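Local coordinates for protein acetyl transferase (Salmonella typhimurium, PDB 1S7N) that probably transfers an acetyl group from acetyl-coenzyme A to the N-terminal amino group of ribosomal protein L7/L12, at residues 97-102 with 133-138. Sequence-based numbering, arbitrary orientation.
With COA (coenzyme A), chain F.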
# COMPACT_ATOMS: atom_id res chain seq x y z
N ALA B 97 9.53 2.94 0.85
CA ALA B 97 9.25 1.76 1.59
C ALA B 97 8.45 2.14 2.87
O ALA B 97 8.64 3.24 3.44
CB ALA B 97 10.53 1.02 1.93
N TYR B 98 7.53 1.25 3.25
CA TYR B 98 6.69 1.39 4.41
C TYR B 98 7.27 0.44 5.44
O TYR B 98 7.45 -0.76 5.19
CB TYR B 98 5.22 1.01 4.14
CG TYR B 98 4.63 1.78 3.00
CD1 TYR B 98 4.89 1.41 1.68
CD2 TYR B 98 3.89 2.92 3.23
CE1 TYR B 98 4.42 2.19 0.60
CE2 TYR B 98 3.43 3.72 2.18
CZ TYR B 98 3.70 3.34 0.86
OH TYR B 98 3.31 4.15 -0.20
N ILE B 99 7.52 1.01 6.61
CA ILE B 99 8.12 0.37 7.74
C ILE B 99 7.12 -0.23 8.73
O ILE B 99 6.07 0.34 8.97
CB ILE B 99 8.95 1.40 8.50
CG1 ILE B 99 10.13 1.79 7.64
CG2 ILE B 99 9.38 0.88 9.91
CD1 ILE B 99 10.71 3.15 8.06
N GLY B 100 7.49 -1.36 9.30
CA GLY B 100 6.65 -1.97 10.33
C GLY B 100 7.61 -2.49 11.39
O GLY B 100 8.70 -2.89 11.03
N TYR B 101 7.20 -2.52 12.65
CA TYR B 101 8.07 -3.06 13.73
C TYR B 101 7.34 -3.34 15.06
O TYR B 101 6.27 -2.75 15.38
CB TYR B 101 9.26 -2.08 14.07
CG TYR B 101 8.87 -0.61 14.29
CD1 TYR B 101 8.11 -0.22 15.40
CD2 TYR B 101 9.14 0.37 13.31
CE1 TYR B 101 7.59 1.12 15.50
CE2 TYR B 101 8.65 1.72 13.41
CZ TYR B 101 7.85 2.07 14.51
OH TYR B 101 7.28 3.34 14.58
N TRP B 102 7.98 -4.21 15.84
CA TRP B 102 7.57 -4.51 17.19
C TRP B 102 8.77 -5.14 17.87
O TRP B 102 9.66 -5.71 17.22
CB TRP B 102 6.33 -5.43 17.24
CG TRP B 102 6.54 -6.79 16.60
CD1 TRP B 102 6.23 -7.15 15.31
CD2 TRP B 102 6.89 -8.00 17.27
NE1 TRP B 102 6.35 -8.51 15.16
CE2 TRP B 102 6.75 -9.05 16.34
CE3 TRP B 102 7.33 -8.29 18.56
CZ2 TRP B 102 7.02 -10.38 16.67
CZ3 TRP B 102 7.61 -9.62 18.90
CH2 TRP B 102 7.45 -10.64 17.95
N PHE B 133 11.30 6.82 3.30
CA PHE B 133 10.93 5.88 4.34
C PHE B 133 9.65 6.33 5.03
O PHE B 133 9.57 7.47 5.55
CB PHE B 133 12.08 5.78 5.37
CG PHE B 133 13.35 5.32 4.75
CD1 PHE B 133 14.21 6.21 4.17
CD2 PHE B 133 13.64 3.95 4.66
CE1 PHE B 133 15.38 5.76 3.48
CE2 PHE B 133 14.82 3.48 3.97
CZ PHE B 133 15.68 4.41 3.38
N VAL B 134 8.68 5.44 5.10
CA VAL B 134 7.40 5.80 5.68
C VAL B 134 6.97 5.00 6.90
O VAL B 134 7.14 3.78 6.97
CB VAL B 134 6.28 5.67 4.65
CG1 VAL B 134 4.88 6.13 5.23
CG2 VAL B 134 6.61 6.43 3.46
N ILE B 135 6.38 5.69 7.87
CA ILE B 135 5.84 5.03 9.02
C ILE B 135 4.39 5.42 9.16
O ILE B 135 4.06 6.61 9.20
CB ILE B 135 6.58 5.44 10.36
CG1 ILE B 135 8.02 4.89 10.33
CG2 ILE B 135 5.82 4.88 11.58
CD1 ILE B 135 8.78 4.94 11.66
N LYS B 136 3.51 4.41 9.20
CA LYS B 136 2.11 4.72 9.46
C LYS B 136 1.89 4.19 10.86
O LYS B 136 2.32 3.07 11.20
CB LYS B 136 1.18 3.98 8.51
CG LYS B 136 1.33 4.38 7.02
CD LYS B 136 0.44 3.41 6.22
CE LYS B 136 0.43 3.65 4.75
NZ LYS B 136 -0.07 2.33 4.12
N CYS B 137 1.26 4.97 11.72
CA CYS B 137 0.98 4.40 13.02
C CYS B 137 -0.21 5.06 13.58
O CYS B 137 -0.45 6.23 13.33
CB CYS B 137 2.18 4.53 13.97
SG CYS B 137 2.63 6.20 14.34
N ARG B 138 -1.01 4.30 14.33
CA ARG B 138 -2.21 4.88 14.94
C ARG B 138 -1.95 6.20 15.72
O ARG B 138 -0.98 6.32 16.46
CB ARG B 138 -2.85 3.85 15.89
CG ARG B 138 -3.81 2.86 15.16
CD ARG B 138 -4.58 2.10 16.18
NE ARG B 138 -3.59 1.56 17.07
CZ ARG B 138 -3.47 1.80 18.36
NH1 ARG B 138 -4.32 2.59 18.99
NH2 ARG B 138 -2.40 1.31 18.96
N1A COA F . 18.61 5.78 21.43
C2A COA F . 17.31 6.20 21.55
N3A COA F . 16.51 6.03 22.63
C4A COA F . 17.08 5.40 23.72
C5A COA F . 18.41 4.95 23.70
C6A COA F . 19.19 5.17 22.49
N6A COA F . 20.46 4.72 22.46
N7A COA F . 18.78 4.33 24.90
C8A COA F . 17.71 4.38 25.64
N9A COA F . 16.69 5.00 24.95
C1B COA F . 15.31 5.14 25.47
C2B COA F . 14.57 6.43 25.15
O2B COA F . 14.80 7.30 26.23
C3B COA F . 13.14 5.99 25.21
O3B COA F . 12.77 5.88 26.56
P3B COA F . 11.23 6.17 27.07
O7A COA F . 11.19 5.38 28.35
O8A COA F . 10.23 5.74 26.05
O9A COA F . 11.21 7.67 27.26
C4B COA F . 13.21 4.61 24.55
O4B COA F . 14.47 4.06 24.96
C5B COA F . 12.98 4.48 23.04
O5B COA F . 13.35 3.17 22.59
P1A COA F . 13.02 2.65 21.04
O1A COA F . 13.12 3.78 20.08
O2A COA F . 13.89 1.51 20.81
O3A COA F . 11.50 2.19 21.12
P2A COA F . 10.73 1.46 22.31
O4A COA F . 11.57 0.60 23.13
O5A COA F . 9.96 2.45 23.06
O6A COA F . 9.61 0.56 21.59
CBP COA F . 7.90 0.03 19.98
CCP COA F . 8.73 1.16 20.62
CDP COA F . 6.71 0.68 19.16
CEP COA F . 8.84 -0.80 19.02
CAP COA F . 7.36 -0.90 21.10
OAP COA F . 6.62 -0.13 22.08
C9P COA F . 6.54 -2.06 20.60
O9P COA F . 7.05 -3.04 20.09
N8P COA F . 5.23 -1.75 20.55
C7P COA F . 4.21 -2.75 20.37
C6P COA F . 3.97 -3.01 18.86
C5P COA F . 3.71 -1.74 18.10
O5P COA F . 3.15 -0.80 18.59
N4P COA F . 4.40 -1.63 16.91
C3P COA F . 4.26 -0.46 16.04
C2P COA F . 2.88 -0.35 15.32
S1P COA F . 2.91 1.03 14.15
O HOH W 1 4.29 2.09 7.78
O HOH W 2 4.59 1.39 11.79
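Val134 N donates to Ala97 O (2.8 Å), and Val134 O takes the N-H of Ile99 in a nearly straight bond (169° at the hydrogen); this short ladder joins two parallel strands of the GNAT fold, linked through helix 112-127 as a beta-alpha-beta unit. Beyond it the strands splay apart, their axes 49° from parallel, opening the V-shaped gap in which GNAT enzymes hold the pantetheine arm of coenzyme A.

The closed end is packed on both faces. On one, branched Ile99 and Ile135 suit a buried strand: Ile99 CD1 lies 3.9 Å from Ile135 CG1 and also reaches Phe133 CB, while Phe153 adds a further apolar surface. On the other, Tyr98 and Val134 lie side by side. Lys136 stretches its extended chain back to the Tyr98 ring, CE 3.8 Å from CD2, an aliphatic cover suited to this partly exposed side; the phenol hydroxyl is hydrogen-bonded to Glu91.

In the gap, water replaces direct strand pairing. One molecule donates to Ile99 O and accepts from Lys136 N; a second donates to Lys136 O and, weakly, to Ile99 O. Tyr101, its CG between backbone N and carbonyl carbon (chi1 49°), turns its ring so that Ile135 CD1 meets its edge in plane, 3.7 Å from CE2. Its hydroxyl is hydrogen-bonded to Ser144, and coenzyme A packs against CD1 and CE1. The cofactor pairs with strand 96-103 as a neighbouring strand would: its amide N4P donates to Tyr101 O at 2.7 Å, and its sulfur S1P lies 3.6 Å from Cys137 CB.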